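Local coordinates for protein leucine aminopeptidase (PDB 3TC8) that binds zinc and probably acts as an M28-family exopeptidase, with likely aminopeptidase or glutaminyl-peptide cyclotransferase activity, at residues Ser105-Pro113 against Ser278-Asn286; Asn206-Leu216 against Lys237-Thr248. All coordinates share one frame; numbering follows the deposited sequence. Where two conformers were deposited one is given.

Contact 1: Ser105-Pro113 against Ser278-Asn286; sequences SRPYSDHDP and SYWHTQKDN. With EDO (1,2-ethanediol), chain D.
The imidazole of His-281, a ligand of the zinc ion, is clamped between the aliphatic part of an arginine and the indole of the preceding residue, Trp-280. Arg-106 CD stands over one face, 3.4 Å from the centroid of the His-281 ring in a CH-pi contact, and Trp-280 NE1 lies over the opposite face. This is the rim of the zinc site of an M28-type exopeptidase: one of the two loops supplies His-281, and Asp-127, on helix 125-144, and Asp-160 complete the protein ligands. With CG trans to its backbone N (chi1 -176°) and a bend at chi2, Arg-106 crosses the ring, and its NE and NH2 grip Asp-110 side-on, one carboxylate oxygen each, while NH1 reaches the carbonyls of Asp-160 and Gly-162. Water 1 donates a hydrogen bond to Asp-110 OD2 and accepts one from His-281 ND1 (2.8 Å), which probably helps hold the rotation of the ring, with NE2 on the zinc. The backbone is tied down as well: His-111 N donates to His-281 O at 2.9 Å. The His-111 ring leans against the indole, Trp-280 CZ3 lying 3.4 Å from His-111 NE2 with the planes at 39°. At the outer end Gln-283 N meets Asp-112 OD2 nearly head-on. The Thr-282 hydroxyl closes an ST turn by accepting from Lys-284 N and itself donates to Tyr-279 O. Ser-109 OG, also bonded to Thr-120 O, lies in the amide plane of Gln-283, whose NE2 donates to it at 2.8 Å.

Contact 2: Asn206-Leu216 against Lys237-Thr248; sequences NATFFKEQQSL and KYFINAAGGAIT
A short parallel beta pairing with a bulge, running on into a capped helix start, joins Asn-206-Leu-216 to Lys-237-Thr-248. Phe-209 N donates to Tyr-238 O and Ile-240 N to Phe-209 O; after the corner at Asn-241 and Ala-242, Lys-211 takes over, its N bonded to Ala-242 O and its O to Gly-244 N. On one face of the strands Phe-209 turns its edge to the face of Phe-239, CD2 coming 3.8 Å from Phe-239 CE1 with the planes at 66°. The Phe-210 ring instead lies under Ile-240, whose CB sits 4.1 Å above the ring centre. Lys-211, extended beyond CG, runs alongside Asn-241, and in the conformer given NZ approaches Asn-241 OD1, a doubtful bond; NZ also forms a salt bridge with Glu-224.

Glu-212 is the N-cap. Its OE2 takes Ile-247 N (2.9 Å) and Gln-214 N from opposite faces of the carboxylate, while OE1 accepts from Ser-215 N and OG and from His-251. Gln-213 N reaches Gly-245 O from above the carbonyl plane, and the bent Gln-213 side chain carries NE2 back to Gly-244 O.

Helix 213-233 sends Trp-227 edge-to-face with Phe-239, strand 262-266 touches Phe-209 and Phe-239 through Ile-265, and helix 292-308 packs against Tyr-238.

From the N terminus, the chain passes strand 96-102 and enters 105-113, the first half of contact 1, whose partner 278-286 comes 165 residues later. Within that long loop lie helix 125-144, strands 150-156 and 195-200, and the whole of contact 2. Contact 2 closes a much shorter loop, occupied mostly by helix 213-233, before the chain goes on through helix 250-258 and strand 262-266 to 278-286. The two are therefore nested and do not cross. Contact 1 joins loops beside the zinc; contact 2 brackets a helix next to the edge strand 262-266. Their centres are about 21 Å apart and their nearest atoms about 6 Å, without touching.

Contact 1: Ser105-Pro113 against Ser278-Asn286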
loop_
_atom_site.group_PDB
_atom_site.type_symbol
_atom_site.label_atom_id
_atom_site.label_comp_id
_atom_site.label_asym_id
_atom_site.label_seq_id
_atom_site.Cartn_x
_atom_site.Cartn_y
_atom_site.Cartn_z
ATOM N N SER A 105 -0.204 -0.453 -11.102
ATOM C CA SER A 105 1.024 -1.137 -11.501
ATOM C C SER A 105 1.855 -0.222 -12.383
ATOM O O SER A 105 1.352 0.484 -13.248
ATOM C CB SER A 105 0.654 -2.384 -12.372
ATOM O OG SER A 105 -0.235 -3.246 -11.720
ATOM N N ARG A 106 3.164 -0.284 -12.206
ATOM C CA ARG A 106 4.079 0.519 -13.000
ATOM C C ARG A 106 3.998 0.129 -14.480
ATOM O O ARG A 106 4.069 -1.049 -14.806
ATOM C CB ARG A 106 5.492 0.346 -12.454
ATOM C CG ARG A 106 6.564 1.203 -13.138
ATOM C CD ARG A 106 7.642 1.589 -12.164
ATOM N NE ARG A 106 8.742 2.359 -12.749
ATOM C CZ ARG A 106 8.676 3.661 -12.962
ATOM N NH1 ARG A 106 7.561 4.327 -12.807
ATOM N NH2 ARG A 106 9.718 4.323 -13.458
ATOM N N PRO A 107 4.044 1.111 -15.370
ATOM C CA PRO A 107 3.998 0.822 -16.818
ATOM C C PRO A 107 5.333 0.409 -17.441
ATOM O O PRO A 107 5.385 0.154 -18.631
ATOM C CB PRO A 107 3.499 2.119 -17.414
ATOM C CG PRO A 107 3.992 3.173 -16.474
ATOM C CD PRO A 107 3.775 2.547 -15.126
ATOM N N TYR A 108 6.355 0.394 -16.622
ATOM C CA TYR A 108 7.720 0.131 -17.016
ATOM C C TYR A 108 8.326 -0.940 -16.121
ATOM O O TYR A 108 7.866 -1.165 -15.005
ATOM C CB TYR A 108 8.600 1.388 -16.896
ATOM C CG TYR A 108 8.005 2.650 -17.437
ATOM C CD1 TYR A 108 7.566 2.750 -18.747
ATOM C CD2 TYR A 108 7.815 3.745 -16.616
ATOM C CE1 TYR A 108 7.015 3.921 -19.222
ATOM C CE2 TYR A 108 7.230 4.938 -17.074
ATOM C CZ TYR A 108 6.824 4.992 -18.375
ATOM O OH TYR A 108 6.290 6.172 -18.836
ATOM N N SER A 109 9.335 -1.604 -16.628
ATOM C CA SER A 109 10.189 -2.517 -15.854
ATOM C C SER A 109 11.622 -2.002 -15.940
ATOM O O SER A 109 12.505 -2.641 -16.485
ATOM C CB SER A 109 10.054 -3.941 -16.351
ATOM O OG SER A 109 8.704 -4.354 -16.321
ATOM N N ASP A 110 11.816 -0.781 -15.407
ATOM C CA ASP A 110 13.004 0.000 -15.726
ATOM C C ASP A 110 14.259 -0.406 -14.985
ATOM O O ASP A 110 15.307 0.099 -15.317
ATOM C CB ASP A 110 12.727 1.504 -15.616
ATOM C CG ASP A 110 12.067 1.957 -14.301
ATOM O OD1 ASP A 110 11.179 1.262 -13.761
ATOM O OD2 ASP A 110 12.423 3.094 -13.853
ATOM N N HIS A 111 14.133 -1.375 -14.086
ATOM C CA HIS A 111 15.267 -2.011 -13.465
ATOM C C HIS A 111 15.507 -3.434 -13.971
ATOM O O HIS A 111 16.384 -4.158 -13.491
ATOM C CB HIS A 111 15.172 -1.988 -11.956
ATOM C CG HIS A 111 15.395 -0.631 -11.397
ATOM N ND1 HIS A 111 16.618 -0.234 -10.923
ATOM C CD2 HIS A 111 14.585 0.445 -11.290
ATOM C CE1 HIS A 111 16.549 1.039 -10.566
ATOM N NE2 HIS A 111 15.313 1.467 -10.728
ATOM N N ASP A 112 14.765 -3.862 -14.981
ATOM C CA ASP A 112 14.934 -5.187 -15.545
ATOM C C ASP A 112 16.329 -5.305 -16.131
ATOM O O ASP A 112 16.809 -4.391 -16.779
ATOM C CB ASP A 112 13.882 -5.519 -16.620
ATOM C CG ASP A 112 13.698 -6.987 -16.787
ATOM O OD1 ASP A 112 14.485 -7.608 -17.539
ATOM O OD2 ASP A 112 12.786 -7.520 -16.122
ATOM N N PRO A 113 16.982 -6.474 -15.973
ATOM C CA PRO A 113 18.279 -6.650 -16.637
ATOM C C PRO A 113 18.188 -6.592 -18.178
ATOM O O PRO A 113 19.211 -6.295 -18.818
ATOM C CB PRO A 113 18.750 -8.029 -16.196
ATOM C CG PRO A 113 17.773 -8.491 -15.255
ATOM C CD PRO A 113 16.625 -7.615 -15.102
ATOM N N SER A 278 14.973 -7.856 -4.967
ATOM C CA SER A 278 15.698 -8.082 -6.217
ATOM C C SER A 278 14.860 -7.862 -7.467
ATOM O O SER A 278 15.366 -7.426 -8.504
ATOM C CB SER A 278 16.304 -9.485 -6.230
ATOM O OG SER A 278 15.300 -10.471 -6.212
ATOM N N TYR A 279 13.568 -8.187 -7.364
ATOM C CA TYR A 279 12.644 -8.129 -8.467
ATOM C C TYR A 279 11.920 -6.802 -8.602
ATOM O O TYR A 279 11.083 -6.655 -9.508
ATOM C CB TYR A 279 11.652 -9.308 -8.349
ATOM C CG TYR A 279 10.978 -9.373 -6.997
ATOM C CD1 TYR A 279 9.908 -8.546 -6.689
ATOM C CD2 TYR A 279 11.403 -10.284 -6.048
ATOM C CE1 TYR A 279 9.287 -8.603 -5.441
ATOM C CE2 TYR A 279 10.820 -10.320 -4.795
ATOM C CZ TYR A 279 9.769 -9.489 -4.496
ATOM O OH TYR A 279 9.203 -9.616 -3.242
ATOM N N TRP A 280 12.204 -5.841 -7.748
ATOM C CA TRP A 280 11.546 -4.540 -7.784
ATOM C C TRP A 280 11.738 -3.842 -9.147
ATOM O O TRP A 280 12.859 -3.739 -9.650
ATOM C CB TRP A 280 12.119 -3.656 -6.686
ATOM C CG TRP A 280 11.673 -2.245 -6.692
ATOM C CD1 TRP A 280 10.458 -1.759 -6.327
ATOM C CD2 TRP A 280 12.446 -1.110 -7.058
ATOM N NE1 TRP A 280 10.438 -0.419 -6.391
ATOM C CE2 TRP A 280 11.643 0.016 -6.868
ATOM C CE3 TRP A 280 13.754 -0.931 -7.534
ATOM C CZ2 TRP A 280 12.116 1.330 -7.101
ATOM C CZ3 TRP A 280 14.215 0.346 -7.765
ATOM C CH2 TRP A 280 13.412 1.439 -7.537
ATOM N N HIS A 281 10.628 -3.438 -9.736
ATOM C CA HIS A 281 10.653 -2.721 -11.016
ATOM C C HIS A 281 11.298 -3.553 -12.146
ATOM O O HIS A 281 11.938 -3.030 -13.065
ATOM C CB HIS A 281 11.223 -1.298 -10.867
ATOM C CG HIS A 281 10.257 -0.400 -10.168
ATOM N ND1 HIS A 281 10.431 0.959 -10.052
ATOM C CD2 HIS A 281 9.072 -0.685 -9.558
ATOM C CE1 HIS A 281 9.403 1.466 -9.380
ATOM N NE2 HIS A 281 8.555 0.495 -9.088
ATOM N N THR A 282 11.086 -4.851 -12.042
ATOM C CA THR A 282 11.433 -5.802 -13.088
ATOM C C THR A 282 10.229 -6.651 -13.442
ATOM O O THR A 282 9.219 -6.691 -12.719
ATOM C CB THR A 282 12.548 -6.792 -12.639
ATOM O OG1 THR A 282 11.993 -7.849 -11.825
ATOM C CG2 THR A 282 13.723 -6.132 -11.938
ATOM N N GLN A 283 10.343 -7.394 -14.548
ATOM C CA GLN A 283 9.322 -8.336 -14.937
ATOM C C GLN A 283 9.063 -9.440 -13.939
ATOM O O GLN A 283 7.960 -10.022 -13.957
ATOM C CB GLN A 283 9.670 -8.949 -16.294
ATOM C CG GLN A 283 9.443 -7.973 -17.459
ATOM C CD GLN A 283 7.993 -7.779 -17.756
ATOM O OE1 GLN A 283 7.370 -8.684 -18.329
ATOM N NE2 GLN A 283 7.429 -6.634 -17.371
ATOM N N LYS A 284 10.006 -9.679 -13.041
ATOM C CA LYS A 284 9.833 -10.712 -12.031
ATOM C C LYS A 284 9.044 -10.289 -10.799
ATOM O O LYS A 284 8.877 -11.102 -9.898
ATOM C CB LYS A 284 11.193 -11.251 -11.620
ATOM C CG LYS A 284 11.789 -12.155 -12.660
ATOM C CD LYS A 284 13.051 -12.821 -12.194
ATOM C CE LYS A 284 13.640 -13.802 -13.197
ATOM N NZ LYS A 284 15.056 -14.158 -12.811
ATOM N N ASP A 285 8.446 -9.094 -10.799
ATOM C CA ASP A 285 7.472 -8.745 -9.758
ATOM C C ASP A 285 6.099 -9.350 -10.126
ATOM O O ASP A 285 5.141 -8.658 -10.508
ATOM C CB ASP A 285 7.387 -7.245 -9.520
ATOM C CG ASP A 285 6.487 -6.912 -8.341
ATOM O OD1 ASP A 285 6.058 -7.852 -7.638
ATOM O OD2 ASP A 285 6.145 -5.735 -8.171
ATOM N N ASN A 286 6.055 -10.653 -9.914
ATOM C CA ASN A 286 4.941 -11.473 -10.317
ATOM C C ASN A 286 4.516 -12.391 -9.143
ATOM O O ASN A 286 5.035 -12.292 -8.029
ATOM C CB ASN A 286 5.263 -12.239 -11.624
ATOM C CG ASN A 286 6.369 -13.194 -11.465
ATOM O OD1 ASN A 286 6.642 -13.683 -10.381
ATOM N ND2 ASN A 286 7.070 -13.472 -12.558
HETATM C C1 EDO D . 8.508 1.632 -3.395
HETATM O O1 EDO D . 7.748 2.791 -3.726
HETATM C C2 EDO D . 8.225 0.507 -4.377
HETATM O O2 EDO D . 8.072 0.960 -5.762
HETATM O O HOH W 1 12.174 2.841 -11.046
#

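Contact 2: Asn206-Leu216 against Lys237-Thr248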
loop_
_atom_site.group_PDB
_atom_site.type_symbol
_atom_site.label_atom_id
_atom_site.label_comp_id
_atom_site.label_asym_id
_atom_site.label_seq_id
_atom_site.Cartn_x
_atom_site.Cartn_y
_atom_site.Cartn_z
ATOM N N ASN A 206 10.194 -14.146 2.782
ATOM C CA ASN A 206 11.313 -13.675 3.618
ATOM C C ASN A 206 11.557 -12.149 3.569
ATOM O O ASN A 206 12.663 -11.679 3.805
ATOM C CB ASN A 206 12.562 -14.459 3.332
ATOM C CG ASN A 206 12.405 -15.931 3.641
ATOM O OD1 ASN A 206 11.824 -16.322 4.672
ATOM N ND2 ASN A 206 12.958 -16.773 2.779
ATOM N N ALA A 207 10.487 -11.391 3.373
ATOM C CA ALA A 207 10.554 -9.938 3.421
ATOM C C ALA A 207 11.105 -9.507 4.783
ATOM O O ALA A 207 10.871 -10.162 5.819
ATOM C CB ALA A 207 9.180 -9.310 3.209
ATOM N N THR A 208 11.755 -8.353 4.799
ATOM C CA THR A 208 12.278 -7.740 6.003
ATOM C C THR A 208 11.813 -6.302 6.088
ATOM O O THR A 208 12.219 -5.480 5.273
ATOM C CB THR A 208 13.800 -7.859 6.061
ATOM O OG1 THR A 208 14.415 -7.339 4.884
ATOM C CG2 THR A 208 14.242 -9.297 6.262
ATOM N N PHE A 209 10.992 -6.024 7.098
ATOM C CA PHE A 209 10.454 -4.707 7.336
ATOM C C PHE A 209 11.290 -4.020 8.409
ATOM O O PHE A 209 11.271 -4.419 9.586
ATOM C CB PHE A 209 8.990 -4.772 7.804
ATOM C CG PHE A 209 8.113 -5.683 6.967
ATOM C CD1 PHE A 209 8.097 -5.638 5.589
ATOM C CD2 PHE A 209 7.261 -6.594 7.592
ATOM C CE1 PHE A 209 7.280 -6.455 4.837
ATOM C CE2 PHE A 209 6.427 -7.404 6.840
ATOM C CZ PHE A 209 6.438 -7.357 5.479
ATOM N N PHE A 210 12.072 -3.011 7.999
ATOM C CA PHE A 210 12.865 -2.228 8.925
ATOM C C PHE A 210 12.075 -0.983 9.318
ATOM O O PHE A 210 11.056 -0.620 8.729
ATOM C CB PHE A 210 14.196 -1.842 8.248
ATOM C CG PHE A 210 15.199 -2.952 8.137
ATOM C CD1 PHE A 210 15.077 -3.957 7.188
ATOM C CD2 PHE A 210 16.257 -2.983 9.003
ATOM C CE1 PHE A 210 16.003 -4.951 7.099
ATOM C CE2 PHE A 210 17.198 -4.014 8.920
ATOM C CZ PHE A 210 17.072 -4.969 7.969
ATOM N N LYS A 211 12.560 -0.324 10.372
ATOM C CA LYS A 211 11.906 0.902 10.832
ATOM C C LYS A 211 12.336 2.043 9.884
ATOM O O LYS A 211 13.504 2.492 9.903
ATOM C CB LYS A 211 12.281 1.187 12.279
ATOM C CG LYS A 211 11.887 0.076 13.223
ATOM C CD LYS A 211 12.278 0.395 14.636
ATOM C CE LYS A 211 12.068 -0.722 15.577
ATOM N NZ LYS A 211 12.555 -0.328 16.955
ATOM N N GLU A 212 11.422 2.460 9.017
ATOM C CA GLU A 212 11.789 3.377 7.943
ATOM C C GLU A 212 11.976 4.799 8.484
ATOM O O GLU A 212 11.304 5.211 9.409
ATOM C CB GLU A 212 10.702 3.219 6.861
ATOM C CG GLU A 212 10.906 4.011 5.593
ATOM C CD GLU A 212 10.526 5.470 5.673
ATOM O OE1 GLU A 212 9.509 5.770 6.337
ATOM O OE2 GLU A 212 11.251 6.316 5.061
ATOM N N GLN A 213 12.885 5.546 7.877
ATOM C CA GLN A 213 13.310 6.827 8.487
ATOM C C GLN A 213 12.229 7.882 8.538
ATOM O O GLN A 213 12.061 8.524 9.569
ATOM C CB GLN A 213 14.526 7.409 7.768
ATOM C CG GLN A 213 15.780 6.680 8.066
ATOM C CD GLN A 213 16.170 6.732 9.502
ATOM O OE1 GLN A 213 16.068 7.771 10.136
ATOM N NE2 GLN A 213 16.489 5.560 10.060
ATOM N N GLN A 214 11.449 8.051 7.450
ATOM C CA GLN A 214 10.417 9.080 7.485
ATOM C C GLN A 214 9.323 8.729 8.506
ATOM O O GLN A 214 8.790 9.593 9.201
ATOM C CB GLN A 214 9.784 9.294 6.121
ATOM C CG GLN A 214 10.794 9.719 5.062
ATOM C CD GLN A 214 10.103 10.292 3.842
ATOM O OE1 GLN A 214 9.779 11.489 3.810
ATOM N NE2 GLN A 214 9.857 9.470 2.838
ATOM N N SER A 215 9.042 7.425 8.611
ATOM C CA SER A 215 8.096 6.886 9.570
ATOM C C SER A 215 8.546 7.175 10.987
ATOM O O SER A 215 7.747 7.564 11.843
ATOM C CB SER A 215 8.008 5.361 9.340
ATOM O OG SER A 215 7.545 5.017 8.057
ATOM N N LEU A 216 9.821 6.910 11.272
ATOM C CA LEU A 216 10.365 7.214 12.593
ATOM C C LEU A 216 10.347 8.705 12.911
ATOM O O LEU A 216 9.995 9.123 14.003
ATOM C CB LEU A 216 11.789 6.688 12.681
ATOM C CG LEU A 216 12.014 5.201 12.874
ATOM C CD1 LEU A 216 13.457 4.839 12.582
ATOM C CD2 LEU A 216 11.516 4.746 14.225
ATOM N N LYS A 237 10.942 -12.015 12.906
ATOM C CA LYS A 237 11.813 -12.307 11.745
ATOM C C LYS A 237 11.424 -11.501 10.514
ATOM O O LYS A 237 12.207 -11.387 9.585
ATOM C CB LYS A 237 11.865 -13.765 11.418
ATOM C CG LYS A 237 10.664 -14.330 10.827
ATOM C CD LYS A 237 10.738 -15.848 10.944
ATOM C CE LYS A 237 9.693 -16.547 10.098
ATOM N NZ LYS A 237 10.167 -16.649 8.699
ATOM N N TYR A 238 10.215 -10.944 10.525
ATOM C CA TYR A 238 9.746 -10.023 9.512
ATOM C C TYR A 238 9.886 -8.572 9.919
ATOM O O TYR A 238 10.351 -7.761 9.133
ATOM C CB TYR A 238 8.278 -10.305 9.125
ATOM C CG TYR A 238 8.076 -11.653 8.501
ATOM C CD1 TYR A 238 8.357 -11.857 7.153
ATOM C CD2 TYR A 238 7.706 -12.743 9.256
ATOM C CE1 TYR A 238 8.202 -13.118 6.586
ATOM C CE2 TYR A 238 7.556 -14.000 8.685
ATOM C CZ TYR A 238 7.841 -14.189 7.370
ATOM O OH TYR A 238 7.702 -15.453 6.829
ATOM N N PHE A 239 9.448 -8.222 11.130
ATOM C CA PHE A 239 9.564 -6.867 11.640
ATOM C C PHE A 239 10.867 -6.723 12.377
ATOM O O PHE A 239 10.951 -6.952 13.587
ATOM C CB PHE A 239 8.364 -6.533 12.524
ATOM C CG PHE A 239 7.082 -6.366 11.755
ATOM C CD1 PHE A 239 6.305 -7.457 11.381
ATOM C CD2 PHE A 239 6.598 -5.105 11.438
ATOM C CE1 PHE A 239 5.127 -7.302 10.670
ATOM C CE2 PHE A 239 5.444 -4.946 10.745
ATOM C CZ PHE A 239 4.717 -6.035 10.376
ATOM N N ILE A 240 11.881 -6.313 11.643
ATOM C CA ILE A 240 13.273 -6.282 12.153
ATOM C C ILE A 240 13.413 -5.084 13.082
ATOM O O ILE A 240 13.018 -3.965 12.718
ATOM C CB ILE A 240 14.285 -6.152 11.010
ATOM C CG1 ILE A 240 14.026 -7.198 9.916
ATOM C CG2 ILE A 240 15.700 -6.267 11.559
ATOM C CD1 ILE A 240 14.032 -8.651 10.367
ATOM N N ASN A 241 13.962 -5.306 14.279
ATOM C CA ASN A 241 14.084 -4.268 15.274
ATOM C C ASN A 241 15.330 -3.441 15.015
ATOM O O ASN A 241 16.299 -3.473 15.804
ATOM C CB ASN A 241 14.135 -4.891 16.665
ATOM C CG ASN A 241 13.784 -3.882 17.767
ATOM O OD1 ASN A 241 13.140 -2.839 17.518
ATOM N ND2 ASN A 241 14.194 -4.200 19.001
ATOM N N ALA A 242 15.320 -2.719 13.920
ATOM C CA ALA A 242 16.426 -1.931 13.482
ATOM C C ALA A 242 15.947 -0.838 12.561
ATOM O O ALA A 242 14.979 -1.022 11.822
ATOM C CB ALA A 242 17.515 -2.777 12.803
ATOM N N ALA A 243 16.682 0.258 12.515
ATOM C CA ALA A 243 16.436 1.353 11.589
ATOM C C ALA A 243 16.807 0.981 10.171
ATOM O O ALA A 243 17.833 0.334 9.924
ATOM C CB ALA A 243 17.208 2.616 12.000
ATOM N N GLY A 244 15.917 1.318 9.253
ATOM C CA GLY A 244 16.145 1.153 7.854
ATOM C C GLY A 244 16.530 2.447 7.220
ATOM O O GLY A 244 16.955 3.391 7.859
ATOM N N GLY A 245 16.332 2.476 5.915
ATOM C CA GLY A 245 16.590 3.657 5.094
ATOM C C GLY A 245 15.389 4.580 5.001
ATOM O O GLY A 245 14.300 4.284 5.519
ATOM N N ALA A 246 15.601 5.730 4.388
ATOM C CA ALA A 246 14.531 6.642 4.023
ATOM C C ALA A 246 13.969 6.231 2.662
ATOM O O ALA A 246 14.739 6.054 1.724
ATOM C CB ALA A 246 15.028 8.066 3.939
ATOM N N ILE A 247 12.667 6.020 2.579
ATOM C CA ILE A 247 11.986 5.546 1.392
ATOM C C ILE A 247 10.899 6.544 0.977
ATOM O O ILE A 247 10.009 6.853 1.745
ATOM C CB ILE A 247 11.402 4.142 1.635
ATOM C CG1 ILE A 247 12.504 3.144 2.012
ATOM C CG2 ILE A 247 10.622 3.675 0.421
ATOM C CD1 ILE A 247 12.038 1.792 2.506
ATOM N N THR A 248 10.947 6.998 -0.283
ATOM C CA THR A 248 9.890 7.821 -0.864
ATOM C C THR A 248 8.675 6.937 -1.085
ATOM O O THR A 248 8.755 5.916 -1.745
ATOM C CB THR A 248 10.339 8.396 -2.220
ATOM O OG1 THR A 248 11.500 9.197 -2.033
ATOM C CG2 THR A 248 9.206 9.177 -2.871
HETATM O O HOH W 2 8.129 -15.744 4.177
HETATM O O HOH W 3 11.527 -15.068 7.263
HETATM O O HOH W 4 12.075 -12.335 7.004
#